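Local atomic coordinates of putative ribose operon repressor (Burkholderia thailandensis, PDB entry 3EGC), a protein that probably acts as a LacI-family transcriptional repressor, binding operator DNA under the control of a sugar-sensing domain related to periplasmic binding proteins. Residues A[8-14]-A[64-70]; A[17-22]-A[194-198]; A[48-54]-A[73-79]; A[90-94]-A[102-106]; A[105-109]-A[239-244]. All coordinates share one frame; numbering follows the deposited sequence.

Contact 1 of 5, residues A[8-14]-A[64-70]; sequences SNVVGLI and RVDGLIL
Ile14 lays its CG2 against CD1 of Leu70 at 3.6 Å, while its CD1 reaches back toward Leu68. Ile14 and Leu70 belong to neighbouring parallel strands, 10-14 and 67-70, of the Rossmann-like alpha/beta sheet in the LacI sugar-binding domain. With CG1 beside the backbone N (chi1 -65°), Ile14 leaves CG2 on the carbonyl side, against its pair on the partner strand. Ile14, Leu68 and Leu70 lie on one face, where helix 50-62 packs on Ile14 and Leu68. Val11, Leu13 and Ile69 lie on the other, with Met249 of helix 241-257 meeting Val11 and Ile69. There Leu13 CD1 rests 3.8 Å from Ile69 CG2. Gly12 has no side chain, and CD2 of Leu68 takes up the place beside its CA, at 3.7 Å. A ladder of backbone bonds ties Gly12 N to Gly67 O, Ile69 N to Gly12 O (2.9 Å) and Ile14 N to Ile69 O. Ahead of the paired strands, the carboxylate of Asp66 meets the backbone N atoms of Ser8 and Asn9 in the loop before the strand, and Asp66 N donates to Val10 O at 2.7 Å. Ser8 O also receives Arg63 of the second subunit. Asp66 OD2 takes Ser8 N on its syn lone pair at 3.1 Å, whereas Asn9 N approaches OD1 from the syn side, 32° out of the carboxylate plane.

Contact 2 of 5, residues A[17-22]-A[194-198]; sequences DIENVF and SHRIT
Asn20 OD1 is gripped by two donors that arrive from opposite faces of its amide: Phe22 N at 2.9 Å and His195 NE2 at 2.8 Å. The first is the capping bond at the start of helix 21-36. The second crosses to the start of helix 195-208, and its N-H...O angle of 163° is fairly straight. Asn20 OD1 lies in the plane of the imidazole, but the histidine stands above the carbonyl plane, with amide and ring 78° apart. The amide is brought there by CG lying opposite the backbone N (chi1 178°). Beside it, the guanidinium of Arg196 lies across Asn20, one face over CG and NH2 3.7 Å from Asn20 CB. Its edge points to Glu19 O and to Asp17 OD2, which forms a long salt bridge of 3.7 Å with Arg196 NH2. Asp222 binds His195 N, and Glu19 turns to the second subunit, bonding Ser28 and Arg242 there. The two helix starts face each other from the two lobes of the domain, across the cleft that binds effector in LacI relatives. The geometry is that of an NE2 carrying the proton, so one amide oxygen both caps helix 21-36 and accepts from the other lobe, and the long Asp17-Arg196 pair would add a weak attraction.

Contact 3 of 5, residues A[48-54]-A[73-79]; sequences EDIVRER and SEGEHDY
The carboxylate of Glu53, in the first turn of helix 50-62, gathers donors from the loop after strand 67-70 and the start of helix 78-82. Ser73 N points nearly along the C-O axis of Glu53 OE2, 2.9 Å away and almost perfectly straight at 178°. Tyr79 OH donates to the anti lone pair of Glu53 OE1 at 2.6 Å. The ring of His77 lies nearly coplanar with the carboxylate, edge on, and its NE2 adds a weak bond of 3.3 Å to Glu53 OE2. An extended chain beyond CG, itself opposite the backbone N (chi1 178°), carries the acid this far. Around this shell, Ile50 CD1 packs against His77 NE2 at 3.5 Å, and Arg54 runs over one face of the Tyr79 ring. Its CG makes a CH-pi contact 3.8 Å from the ring centroid, while the guanidinium lies farther off. Further out, Asp49 at the N-cap accepts weakly from Val51 N, and Ser73 OG bonds Thr46 OG1 in the loop ahead of helix 50-62. Glu53 is buried, yet both its oxygens have donors and it sits near a helix N-terminus; this setting would favour the ionised carboxylate and should hold the loop and helix 78-82 to helix 50-62.

Contact 4 of 5, residues A[90-94]-A[102-106]; sequences IVAVN and CGAVL
Strands 90-93 and 103-106 run parallel at 4.4 Å between axes, 19° apart, and their backbones alternate as donor and acceptor along the ladder. Ala92 is bonded through both its N and its O: the N donates to Gly103 O at 2.8 Å, from well above the carbonyl plane, and the O receives Val105 N at 2.9 Å, almost head-on. Asn94 N extends the ladder to Val105 O, whereas Gly103 N meets Ile90 O only weakly. CA-H groups of Val91, Val93 and Ala104 lean on the same carbonyls. Val91, Val93 and Val105 share one face. Gly103, paired with Val91 on that face, has no side chain, and Val91 CB settles 3.7 Å from Gly103 O. Helix 241-257 covers this face through Ala248, which meets Val91 and Val93, while Leu267 of strand 264-272 touches Val105. The other face carries the small Ala92 and Ala104, with Leu97 packed on Ala92. At one end, Cys102 SG lies 4.1 Å from Ile90 CB. At the other, Leu106 sends CD2 to the backbone of Asn94, 3.6 Å from its C; CG beside the backbone N (chi1 -46°) turns the chain so that this branch comes nearer the partner strand. Strand 67-70 pairs with the other edge of 90-93, and 264-272 with the other edge of 103-107. Such parallel strands at the centre of a sheet covered by helices are typical of the alpha/beta lobes of type I periplasmic-binding-protein and LacI folds.

Contact 5 of 5, residues A[105-109]-A[239-244]; sequences VLSEN and QPTRRI
Two of the chain passages between the lobes meet here: the end of strand 103-107, leading into helix 109-122, and the turn between strand 236-238 and helix 241-257. Ser107 OG donates to Gln239 OE1 at 2.7 Å, lying in the amide plane on a lone pair, with a C=O...O angle of 132°. Ser107 carries OG beside its backbone N (chi1 -65°), and Gln239 stretches out beyond CG to bring the carbonyl end alongside it. The other end of this amide is used as well: Gln239 NE2 bonds Asp222, and the aromatic ring of Phe22 packs on the side chain. Around the hydroxyl of Ser107, Ile244 CD1 lies 3.5 Å and Pro240 CD 4.0 Å from OG. Ile244 packs toward the strand, its CG2 lying 3.8 Å from CG1 of Val105; the same methyl of Val105 comes within 3.7 Å of Ile244 O. These passages belong to the hinge of the type I periplasmic-binding-protein fold, in which separate connections join the two lobes. The chain turns in similar fashion in each: Glu108 and Pro240 are both centres of inverse gamma turns and both N-cap positions, so a helix begins straight after each. Pro240 and Ile244 also touch Leu267 of strand 264-272. Around the strand end, Arg266 bonds Ser107 O, Glu108 OE2 accepts from Thr269 N, and Asn109 reaches helix 138-153, its OD1 taking Arg143 and its ND2 giving to Glu142.

Contacts 1 and 4 lie side by side in the parallel part of one mixed sheet, centres about 13 Å apart; Leu68 and Leu70 probably hydrogen-bond to Val91. Contact 5 shares Val105 and Leu106 with contact 4 and lies where the chain leaves strand 103-107 for the other lobe. Contact 3 lies about 17 Å from contact 1 between centres, with helix 50-62 leading into strand 67-70. Along the chain contacts 1 and 3 interleave, contact 4 follows, and contact 5 starts where it ends. Contact 2 joins segments 172 residues apart, spanning contacts 3 and 4, and meets contact 5 where Phe22 packs on Gln239 and Thr241. Contacts 1, 3 and 4 thus lie within one lobe, contacts 2 and 5 where the lobes meet.

Contact 1 of 5, residues A[8-14]-A[64-70]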
# COMPACT_ATOMS: atom_id res chain seq x y z
N SER A 8 29.09 8.30 -1.53
CA SER A 8 28.01 9.18 -2.05
C SER A 8 26.81 9.37 -1.09
O SER A 8 26.09 10.34 -1.18
CB SER A 8 27.54 8.69 -3.42
OG SER A 8 26.60 7.66 -3.29
N ASN A 9 26.60 8.45 -0.17
CA ASN A 9 25.42 8.51 0.72
C ASN A 9 24.06 8.38 0.02
O ASN A 9 23.05 8.94 0.49
CB ASN A 9 25.42 9.77 1.58
CG ASN A 9 26.35 9.65 2.76
OD1 ASN A 9 27.39 10.28 2.79
ND2 ASN A 9 25.97 8.83 3.77
N VAL A 10 24.05 7.59 -1.06
CA VAL A 10 22.85 7.31 -1.82
C VAL A 10 22.78 5.81 -1.94
O VAL A 10 23.73 5.14 -2.27
CB VAL A 10 22.87 7.90 -3.25
CG1 VAL A 10 21.53 7.53 -4.00
CG2 VAL A 10 23.12 9.43 -3.23
N VAL A 11 21.62 5.26 -1.68
CA VAL A 11 21.48 3.84 -1.82
C VAL A 11 20.33 3.62 -2.79
O VAL A 11 19.43 4.42 -2.84
CB VAL A 11 21.20 3.27 -0.42
CG1 VAL A 11 20.32 2.07 -0.46
CG2 VAL A 11 22.48 3.04 0.29
N GLY A 12 20.35 2.52 -3.52
CA GLY A 12 19.32 2.24 -4.52
C GLY A 12 18.31 1.27 -3.93
O GLY A 12 18.73 0.27 -3.35
N LEU A 13 17.01 1.59 -3.97
CA LEU A 13 15.97 0.67 -3.53
C LEU A 13 15.16 0.25 -4.74
O LEU A 13 14.63 1.09 -5.47
CB LEU A 13 15.06 1.26 -2.48
CG LEU A 13 13.80 0.46 -2.12
CD1 LEU A 13 14.12 -0.94 -1.54
CD2 LEU A 13 12.86 1.22 -1.16
N ILE A 14 15.19 -1.03 -5.02
CA ILE A 14 14.53 -1.54 -6.19
C ILE A 14 13.52 -2.53 -5.70
O ILE A 14 13.85 -3.45 -5.04
CB ILE A 14 15.52 -2.22 -7.19
CG1 ILE A 14 16.49 -1.16 -7.75
CG2 ILE A 14 14.73 -2.97 -8.33
CD1 ILE A 14 17.63 -1.71 -8.67
N ARG A 64 26.37 5.57 -9.45
CA ARG A 64 27.18 5.25 -8.28
C ARG A 64 26.49 5.43 -6.94
O ARG A 64 26.93 6.22 -6.10
CB ARG A 64 28.55 5.96 -8.31
CG ARG A 64 29.52 5.49 -9.46
CD ARG A 64 29.72 3.99 -9.42
NE ARG A 64 30.68 3.52 -10.41
CZ ARG A 64 30.43 3.43 -11.72
NH1 ARG A 64 29.25 3.79 -12.17
NH2 ARG A 64 31.35 2.99 -12.57
N VAL A 65 25.40 4.71 -6.75
CA VAL A 65 24.85 4.51 -5.42
C VAL A 65 25.83 3.65 -4.63
O VAL A 65 26.59 2.86 -5.21
CB VAL A 65 23.48 3.79 -5.47
CG1 VAL A 65 22.43 4.65 -6.16
CG2 VAL A 65 23.64 2.44 -6.14
N ASP A 66 25.80 3.77 -3.31
CA ASP A 66 26.77 3.06 -2.48
C ASP A 66 26.45 1.56 -2.42
O ASP A 66 27.30 0.74 -2.10
CB ASP A 66 26.78 3.68 -1.10
CG ASP A 66 27.41 5.08 -1.09
OD1 ASP A 66 27.12 5.88 -0.19
OD2 ASP A 66 28.24 5.34 -1.93
N GLY A 67 25.21 1.21 -2.72
CA GLY A 67 24.75 -0.16 -2.57
C GLY A 67 23.30 -0.26 -2.99
O GLY A 67 22.71 0.74 -3.34
N LEU A 68 22.76 -1.46 -2.96
CA LEU A 68 21.36 -1.74 -3.36
C LEU A 68 20.63 -2.61 -2.37
O LEU A 68 21.12 -3.66 -1.94
CB LEU A 68 21.25 -2.47 -4.73
CG LEU A 68 21.74 -1.86 -6.04
CD1 LEU A 68 21.40 -2.73 -7.28
CD2 LEU A 68 21.18 -0.44 -6.22
N ILE A 69 19.41 -2.20 -2.06
CA ILE A 69 18.44 -3.07 -1.52
C ILE A 69 17.49 -3.52 -2.62
O ILE A 69 16.89 -2.72 -3.29
CB ILE A 69 17.63 -2.41 -0.40
CG1 ILE A 69 18.57 -1.96 0.72
CG2 ILE A 69 16.49 -3.39 0.03
CD1 ILE A 69 17.82 -1.39 1.90
N LEU A 70 17.32 -4.83 -2.76
CA LEU A 70 16.62 -5.35 -3.91
C LEU A 70 15.50 -6.32 -3.49
O LEU A 70 15.75 -7.34 -2.89
CB LEU A 70 17.65 -6.05 -4.86
CG LEU A 70 17.02 -6.85 -5.99
CD1 LEU A 70 16.15 -5.97 -6.91
CD2 LEU A 70 18.05 -7.67 -6.87

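Contact 2 of 5, residues A[17-22]-A[194-198]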
# COMPACT_ATOMS: atom_id res chain seq x y z
N ASP A 17 7.14 -4.56 -6.50
CA ASP A 17 5.82 -3.99 -6.65
C ASP A 17 5.42 -2.95 -5.57
O ASP A 17 4.78 -3.31 -4.60
CB ASP A 17 4.75 -5.09 -6.76
CG ASP A 17 3.39 -4.54 -7.04
OD1 ASP A 17 3.26 -3.30 -7.25
OD2 ASP A 17 2.43 -5.33 -7.02
N ILE A 18 5.80 -1.69 -5.78
CA ILE A 18 5.56 -0.66 -4.76
C ILE A 18 4.02 -0.48 -4.40
O ILE A 18 3.65 -0.08 -3.28
CB ILE A 18 6.21 0.68 -5.16
CG1 ILE A 18 6.30 1.62 -3.94
CG2 ILE A 18 5.41 1.34 -6.34
CD1 ILE A 18 7.24 1.09 -2.90
N GLU A 19 3.13 -0.84 -5.34
CA GLU A 19 1.67 -0.67 -5.15
C GLU A 19 1.11 -1.72 -4.17
O GLU A 19 -0.01 -1.60 -3.67
CB GLU A 19 0.95 -0.77 -6.49
CG GLU A 19 1.40 0.26 -7.56
CD GLU A 19 0.80 -0.05 -8.94
OE1 GLU A 19 -0.01 -1.01 -8.99
OE2 GLU A 19 1.15 0.61 -9.96
N ASN A 20 1.89 -2.78 -3.92
CA ASN A 20 1.57 -3.82 -2.97
C ASN A 20 2.08 -3.28 -1.61
O ASN A 20 3.23 -2.82 -1.45
CB ASN A 20 2.23 -5.13 -3.37
CG ASN A 20 1.97 -6.30 -2.36
OD1 ASN A 20 1.68 -6.09 -1.22
ND2 ASN A 20 2.05 -7.54 -2.85
N VAL A 21 1.17 -3.29 -0.68
CA VAL A 21 1.34 -2.68 0.59
C VAL A 21 2.51 -3.32 1.34
O VAL A 21 3.15 -2.65 2.15
CB VAL A 21 -0.02 -2.78 1.36
CG1 VAL A 21 0.17 -3.37 2.71
CG2 VAL A 21 -0.60 -1.45 1.52
N PHE A 22 2.78 -4.59 1.06
CA PHE A 22 3.93 -5.23 1.65
C PHE A 22 5.21 -4.42 1.40
O PHE A 22 5.93 -4.07 2.33
CB PHE A 22 4.06 -6.67 1.12
CG PHE A 22 5.29 -7.37 1.62
CD1 PHE A 22 5.29 -8.07 2.81
CD2 PHE A 22 6.47 -7.33 0.88
CE1 PHE A 22 6.49 -8.71 3.25
CE2 PHE A 22 7.61 -7.95 1.28
CZ PHE A 22 7.62 -8.65 2.46
N SER A 194 -0.48 -14.80 0.63
CA SER A 194 -0.38 -13.35 0.86
C SER A 194 -1.76 -12.74 0.75
O SER A 194 -2.71 -13.43 0.34
CB SER A 194 0.54 -12.68 -0.17
OG SER A 194 -0.00 -12.78 -1.47
N HIS A 195 -1.87 -11.46 1.12
CA HIS A 195 -3.14 -10.71 1.09
C HIS A 195 -3.71 -10.62 -0.31
O HIS A 195 -4.91 -10.67 -0.48
CB HIS A 195 -3.01 -9.32 1.71
CG HIS A 195 -2.16 -8.36 0.92
ND1 HIS A 195 -2.70 -7.33 0.19
CD2 HIS A 195 -0.81 -8.24 0.80
CE1 HIS A 195 -1.73 -6.62 -0.36
NE2 HIS A 195 -0.57 -7.16 -0.02
N ARG A 196 -2.83 -10.53 -1.30
CA ARG A 196 -3.28 -10.40 -2.68
C ARG A 196 -3.88 -11.71 -3.22
O ARG A 196 -4.86 -11.71 -3.93
CB ARG A 196 -2.18 -9.86 -3.57
CG ARG A 196 -2.73 -9.41 -4.93
CD ARG A 196 -2.16 -8.04 -5.36
NE ARG A 196 -2.41 -6.97 -4.39
CZ ARG A 196 -1.77 -5.81 -4.39
NH1 ARG A 196 -2.07 -4.93 -3.47
NH2 ARG A 196 -0.88 -5.50 -5.33
N ILE A 197 -3.30 -12.83 -2.78
CA ILE A 197 -3.86 -14.15 -3.03
C ILE A 197 -5.15 -14.36 -2.24
O ILE A 197 -6.11 -14.94 -2.77
CB ILE A 197 -2.80 -15.27 -2.79
CG1 ILE A 197 -1.74 -15.18 -3.90
CG2 ILE A 197 -3.42 -16.68 -2.75
CD1 ILE A 197 -0.51 -15.87 -3.51
N THR A 198 -5.16 -13.88 -1.00
CA THR A 198 -6.40 -13.92 -0.21
C THR A 198 -7.56 -13.18 -0.91
O THR A 198 -8.68 -13.64 -0.90
CB THR A 198 -6.22 -13.39 1.22
OG1 THR A 198 -5.18 -14.11 1.87
CG2 THR A 198 -7.51 -13.59 1.98

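Contact 3 of 5, residues A[48-54]-A[73-79]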
# COMPACT_ATOMS: atom_id res chain seq x y z
N GLU A 48 7.41 -6.34 -11.30
CA GLU A 48 7.64 -7.80 -11.43
C GLU A 48 8.19 -8.16 -12.81
O GLU A 48 8.00 -9.26 -13.29
CB GLU A 48 6.39 -8.61 -11.10
CG GLU A 48 5.96 -8.60 -9.65
CD GLU A 48 6.83 -9.47 -8.71
OE1 GLU A 48 7.58 -10.34 -9.21
OE2 GLU A 48 6.74 -9.28 -7.47
N ASP A 49 8.83 -7.18 -13.45
CA ASP A 49 9.48 -7.38 -14.74
C ASP A 49 11.01 -7.43 -14.54
O ASP A 49 11.65 -6.44 -14.20
CB ASP A 49 9.08 -6.26 -15.68
CG ASP A 49 9.63 -6.45 -17.12
OD1 ASP A 49 9.55 -5.50 -17.92
OD2 ASP A 49 10.13 -7.54 -17.46
N ILE A 50 11.60 -8.59 -14.75
CA ILE A 50 13.05 -8.76 -14.58
C ILE A 50 13.89 -7.83 -15.53
O ILE A 50 15.00 -7.44 -15.20
CB ILE A 50 13.43 -10.24 -14.75
CG1 ILE A 50 14.84 -10.50 -14.22
CG2 ILE A 50 13.21 -10.70 -16.21
CD1 ILE A 50 14.89 -10.66 -12.75
N VAL A 51 13.35 -7.46 -16.68
CA VAL A 51 14.06 -6.64 -17.63
C VAL A 51 14.13 -5.19 -17.11
O VAL A 51 15.13 -4.50 -17.21
CB VAL A 51 13.38 -6.69 -19.04
CG1 VAL A 51 13.90 -5.58 -19.95
CG2 VAL A 51 13.55 -8.06 -19.73
N ARG A 52 13.04 -4.71 -16.54
CA ARG A 52 13.09 -3.51 -15.75
C ARG A 52 14.00 -3.57 -14.50
O ARG A 52 14.66 -2.60 -14.20
CB ARG A 52 11.67 -3.05 -15.38
CG ARG A 52 10.92 -2.58 -16.59
CD ARG A 52 9.39 -2.50 -16.37
NE ARG A 52 9.10 -1.66 -15.22
CZ ARG A 52 7.88 -1.36 -14.82
NH1 ARG A 52 7.71 -0.61 -13.73
NH2 ARG A 52 6.84 -1.83 -15.51
N GLU A 53 14.04 -4.70 -13.81
CA GLU A 53 14.94 -4.84 -12.68
C GLU A 53 16.43 -4.61 -13.09
O GLU A 53 17.19 -3.86 -12.45
CB GLU A 53 14.77 -6.19 -11.98
CG GLU A 53 15.71 -6.38 -10.82
CD GLU A 53 15.74 -7.82 -10.34
OE1 GLU A 53 16.75 -8.52 -10.63
OE2 GLU A 53 14.79 -8.28 -9.68
N ARG A 54 16.83 -5.29 -14.16
CA ARG A 54 18.18 -5.23 -14.65
C ARG A 54 18.48 -3.81 -15.13
O ARG A 54 19.56 -3.32 -14.95
CB ARG A 54 18.34 -6.23 -15.81
CG ARG A 54 19.76 -6.48 -16.19
CD ARG A 54 19.85 -7.71 -17.17
NE ARG A 54 18.61 -8.45 -17.37
CZ ARG A 54 18.05 -8.76 -18.55
NH1 ARG A 54 18.59 -8.36 -19.69
NH2 ARG A 54 16.93 -9.49 -18.57
N SER A 73 12.50 -9.58 -8.54
CA SER A 73 11.41 -9.97 -9.37
C SER A 73 11.75 -11.39 -9.77
O SER A 73 12.92 -11.79 -9.70
CB SER A 73 11.38 -9.08 -10.60
OG SER A 73 10.86 -7.80 -10.27
N GLU A 74 10.74 -12.16 -10.13
CA GLU A 74 10.95 -13.56 -10.48
C GLU A 74 11.70 -13.59 -11.78
O GLU A 74 11.26 -13.01 -12.77
CB GLU A 74 9.61 -14.29 -10.67
CG GLU A 74 9.76 -15.78 -10.90
CD GLU A 74 8.44 -16.50 -11.04
OE1 GLU A 74 7.41 -15.84 -11.28
OE2 GLU A 74 8.42 -17.74 -10.94
N GLY A 75 12.82 -14.32 -11.79
CA GLY A 75 13.65 -14.49 -12.95
C GLY A 75 15.08 -14.81 -12.50
O GLY A 75 15.32 -14.98 -11.31
N GLU A 76 16.01 -14.86 -13.46
CA GLU A 76 17.42 -15.18 -13.19
C GLU A 76 18.18 -13.99 -12.63
O GLU A 76 18.02 -12.90 -13.09
CB GLU A 76 18.15 -15.68 -14.47
CG GLU A 76 19.50 -16.42 -14.19
CD GLU A 76 20.31 -16.72 -15.44
OE1 GLU A 76 20.28 -15.90 -16.39
OE2 GLU A 76 21.00 -17.78 -15.47
N HIS A 77 19.04 -14.20 -11.66
CA HIS A 77 19.79 -13.08 -11.10
C HIS A 77 21.31 -13.17 -11.24
O HIS A 77 22.04 -12.40 -10.65
CB HIS A 77 19.36 -12.85 -9.66
CG HIS A 77 17.92 -12.43 -9.54
ND1 HIS A 77 16.89 -13.32 -9.35
CD2 HIS A 77 17.35 -11.21 -9.67
CE1 HIS A 77 15.75 -12.66 -9.33
NE2 HIS A 77 16.00 -11.38 -9.53
N ASP A 78 21.79 -14.10 -12.06
CA ASP A 78 23.21 -14.27 -12.28
C ASP A 78 23.90 -13.03 -12.86
O ASP A 78 25.07 -12.81 -12.59
CB ASP A 78 23.47 -15.43 -13.17
N TYR A 79 23.17 -12.24 -13.64
CA TYR A 79 23.68 -11.01 -14.17
C TYR A 79 24.19 -10.12 -13.06
O TYR A 79 25.04 -9.26 -13.28
CB TYR A 79 22.60 -10.26 -14.99
CG TYR A 79 21.58 -9.49 -14.13
CD1 TYR A 79 21.81 -8.15 -13.75
CD2 TYR A 79 20.40 -10.10 -13.69
CE1 TYR A 79 20.88 -7.46 -12.99
CE2 TYR A 79 19.47 -9.43 -12.92
CZ TYR A 79 19.71 -8.11 -12.56
OH TYR A 79 18.79 -7.46 -11.78

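Contact 4 of 5, residues A[90-94]-A[102-106]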
# COMPACT_ATOMS: atom_id res chain seq x y z
N ILE A 90 25.00 -5.63 -1.94
CA ILE A 90 23.60 -5.85 -2.26
C ILE A 90 22.90 -6.61 -1.15
O ILE A 90 23.33 -7.67 -0.78
CB ILE A 90 23.43 -6.67 -3.57
CG1 ILE A 90 24.08 -5.91 -4.77
CG2 ILE A 90 21.92 -7.03 -3.81
CD1 ILE A 90 24.12 -6.71 -6.00
N VAL A 91 21.81 -6.09 -0.61
CA VAL A 91 21.01 -6.96 0.20
C VAL A 91 19.63 -7.12 -0.35
O VAL A 91 19.02 -6.15 -0.77
CB VAL A 91 21.04 -6.66 1.70
CG1 VAL A 91 22.19 -5.67 2.10
CG2 VAL A 91 19.76 -6.28 2.14
N ALA A 92 19.20 -8.38 -0.44
CA ALA A 92 17.87 -8.76 -0.91
C ALA A 92 16.88 -8.74 0.24
O ALA A 92 17.23 -9.08 1.38
CB ALA A 92 17.90 -10.18 -1.58
N VAL A 93 15.63 -8.41 -0.08
CA VAL A 93 14.56 -8.59 0.95
C VAL A 93 13.52 -9.49 0.34
O VAL A 93 13.37 -9.50 -0.93
CB VAL A 93 13.87 -7.24 1.35
CG1 VAL A 93 14.83 -6.38 2.08
CG2 VAL A 93 13.32 -6.52 0.07
N ASN A 94 12.81 -10.20 1.24
CA ASN A 94 11.62 -10.96 0.93
C ASN A 94 11.97 -12.29 0.25
O ASN A 94 11.54 -13.38 0.72
CB ASN A 94 10.61 -10.10 0.15
CG ASN A 94 9.42 -10.90 -0.40
OD1 ASN A 94 9.12 -10.84 -1.61
ND2 ASN A 94 8.76 -11.65 0.44
N CYS A 102 25.95 -11.55 -1.29
CA CYS A 102 24.68 -10.80 -1.10
C CYS A 102 23.96 -11.14 0.19
O CYS A 102 23.56 -12.28 0.40
CB CYS A 102 23.73 -11.07 -2.26
SG CYS A 102 24.50 -10.65 -3.75
N GLY A 103 23.73 -10.14 1.03
CA GLY A 103 22.86 -10.32 2.20
C GLY A 103 21.41 -10.54 1.83
O GLY A 103 20.97 -10.22 0.71
N ALA A 104 20.67 -11.08 2.78
CA ALA A 104 19.26 -11.27 2.66
C ALA A 104 18.58 -11.03 4.02
O ALA A 104 19.12 -11.41 5.08
CB ALA A 104 19.03 -12.64 2.16
N VAL A 105 17.43 -10.36 3.97
CA VAL A 105 16.51 -10.21 5.06
C VAL A 105 15.16 -10.80 4.65
O VAL A 105 14.43 -10.21 3.86
CB VAL A 105 16.28 -8.72 5.43
CG1 VAL A 105 15.34 -8.62 6.69
CG2 VAL A 105 17.60 -8.01 5.62
N LEU A 106 14.81 -11.93 5.26
CA LEU A 106 13.67 -12.72 4.94
C LEU A 106 12.75 -12.93 6.17
O LEU A 106 13.14 -12.71 7.28
CB LEU A 106 14.19 -14.07 4.44
CG LEU A 106 15.35 -14.02 3.43
CD1 LEU A 106 15.93 -15.48 3.17
CD2 LEU A 106 14.91 -13.35 2.11

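Contact 5 of 5, residues A[105-109]-A[239-244]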
# COMPACT_ATOMS: atom_id res chain seq x y z
N VAL A 105 17.43 -10.36 3.97
CA VAL A 105 16.51 -10.21 5.06
C VAL A 105 15.16 -10.80 4.65
O VAL A 105 14.43 -10.21 3.86
CB VAL A 105 16.28 -8.72 5.43
CG1 VAL A 105 15.34 -8.62 6.69
CG2 VAL A 105 17.60 -8.01 5.62
N LEU A 106 14.81 -11.93 5.26
CA LEU A 106 13.67 -12.72 4.94
C LEU A 106 12.75 -12.93 6.17
O LEU A 106 13.14 -12.71 7.28
CB LEU A 106 14.19 -14.07 4.44
CG LEU A 106 15.35 -14.02 3.43
CD1 LEU A 106 15.93 -15.48 3.17
CD2 LEU A 106 14.91 -13.35 2.11
N SER A 107 11.53 -13.40 5.95
CA SER A 107 10.65 -13.81 7.07
C SER A 107 10.83 -15.28 7.40
O SER A 107 11.37 -16.04 6.58
CB SER A 107 9.17 -13.57 6.75
OG SER A 107 8.91 -12.19 6.62
N GLU A 108 10.36 -15.67 8.59
CA GLU A 108 10.28 -17.11 8.92
C GLU A 108 9.05 -17.81 8.29
O GLU A 108 8.08 -18.23 8.97
CB GLU A 108 10.41 -17.37 10.43
CG GLU A 108 9.25 -16.79 11.28
CD GLU A 108 9.57 -16.71 12.77
OE1 GLU A 108 10.68 -17.13 13.19
OE2 GLU A 108 8.69 -16.24 13.52
N ASN A 109 9.10 -17.97 6.97
CA ASN A 109 7.93 -18.48 6.23
C ASN A 109 7.43 -19.89 6.59
O ASN A 109 6.24 -20.06 6.86
CB ASN A 109 8.15 -18.39 4.74
CG ASN A 109 8.46 -16.95 4.27
OD1 ASN A 109 7.66 -16.04 4.46
ND2 ASN A 109 9.59 -16.78 3.59
N GLN A 239 3.70 -10.25 9.02
CA GLN A 239 5.12 -10.14 8.70
C GLN A 239 5.63 -8.83 9.28
O GLN A 239 4.89 -7.85 9.25
CB GLN A 239 5.34 -10.19 7.20
CG GLN A 239 5.03 -11.52 6.62
CD GLN A 239 5.57 -11.66 5.19
OE1 GLN A 239 6.74 -12.01 4.98
NE2 GLN A 239 4.73 -11.35 4.20
N PRO A 240 6.89 -8.81 9.79
CA PRO A 240 7.50 -7.57 10.30
C PRO A 240 8.03 -6.66 9.14
O PRO A 240 9.23 -6.39 9.01
CB PRO A 240 8.67 -8.09 11.16
CG PRO A 240 9.12 -9.34 10.40
CD PRO A 240 7.87 -9.90 9.71
N THR A 241 7.12 -6.18 8.33
CA THR A 241 7.50 -5.47 7.08
C THR A 241 8.43 -4.31 7.26
O THR A 241 9.43 -4.20 6.57
CB THR A 241 6.27 -4.93 6.34
OG1 THR A 241 5.45 -4.13 7.25
CG2 THR A 241 5.45 -6.04 5.83
N ARG A 242 8.11 -3.44 8.20
CA ARG A 242 8.99 -2.32 8.50
C ARG A 242 10.39 -2.71 8.97
O ARG A 242 11.37 -2.15 8.53
CB ARG A 242 8.30 -1.36 9.51
CG ARG A 242 7.45 -0.32 8.77
CD ARG A 242 6.31 0.27 9.68
NE ARG A 242 5.30 -0.75 9.98
CZ ARG A 242 4.00 -0.68 9.65
NH1 ARG A 242 3.51 0.41 9.05
NH2 ARG A 242 3.19 -1.70 9.97
N ARG A 243 10.46 -3.67 9.88
CA ARG A 243 11.70 -4.20 10.40
C ARG A 243 12.51 -4.88 9.30
O ARG A 243 13.70 -4.82 9.32
CB ARG A 243 11.43 -5.18 11.56
CG ARG A 243 12.69 -5.71 12.28
CD ARG A 243 13.21 -4.70 13.27
NE ARG A 243 14.52 -5.09 13.79
CZ ARG A 243 14.72 -5.59 15.02
NH1 ARG A 243 13.70 -5.76 15.86
NH2 ARG A 243 15.96 -5.91 15.39
N ILE A 244 11.86 -5.52 8.34
CA ILE A 244 12.58 -6.07 7.20
C ILE A 244 13.32 -4.96 6.45
O ILE A 244 14.51 -5.07 6.16
CB ILE A 244 11.59 -6.85 6.23
CG1 ILE A 244 11.04 -8.09 6.95
CG2 ILE A 244 12.31 -7.17 4.91
CD1 ILE A 244 9.83 -8.82 6.21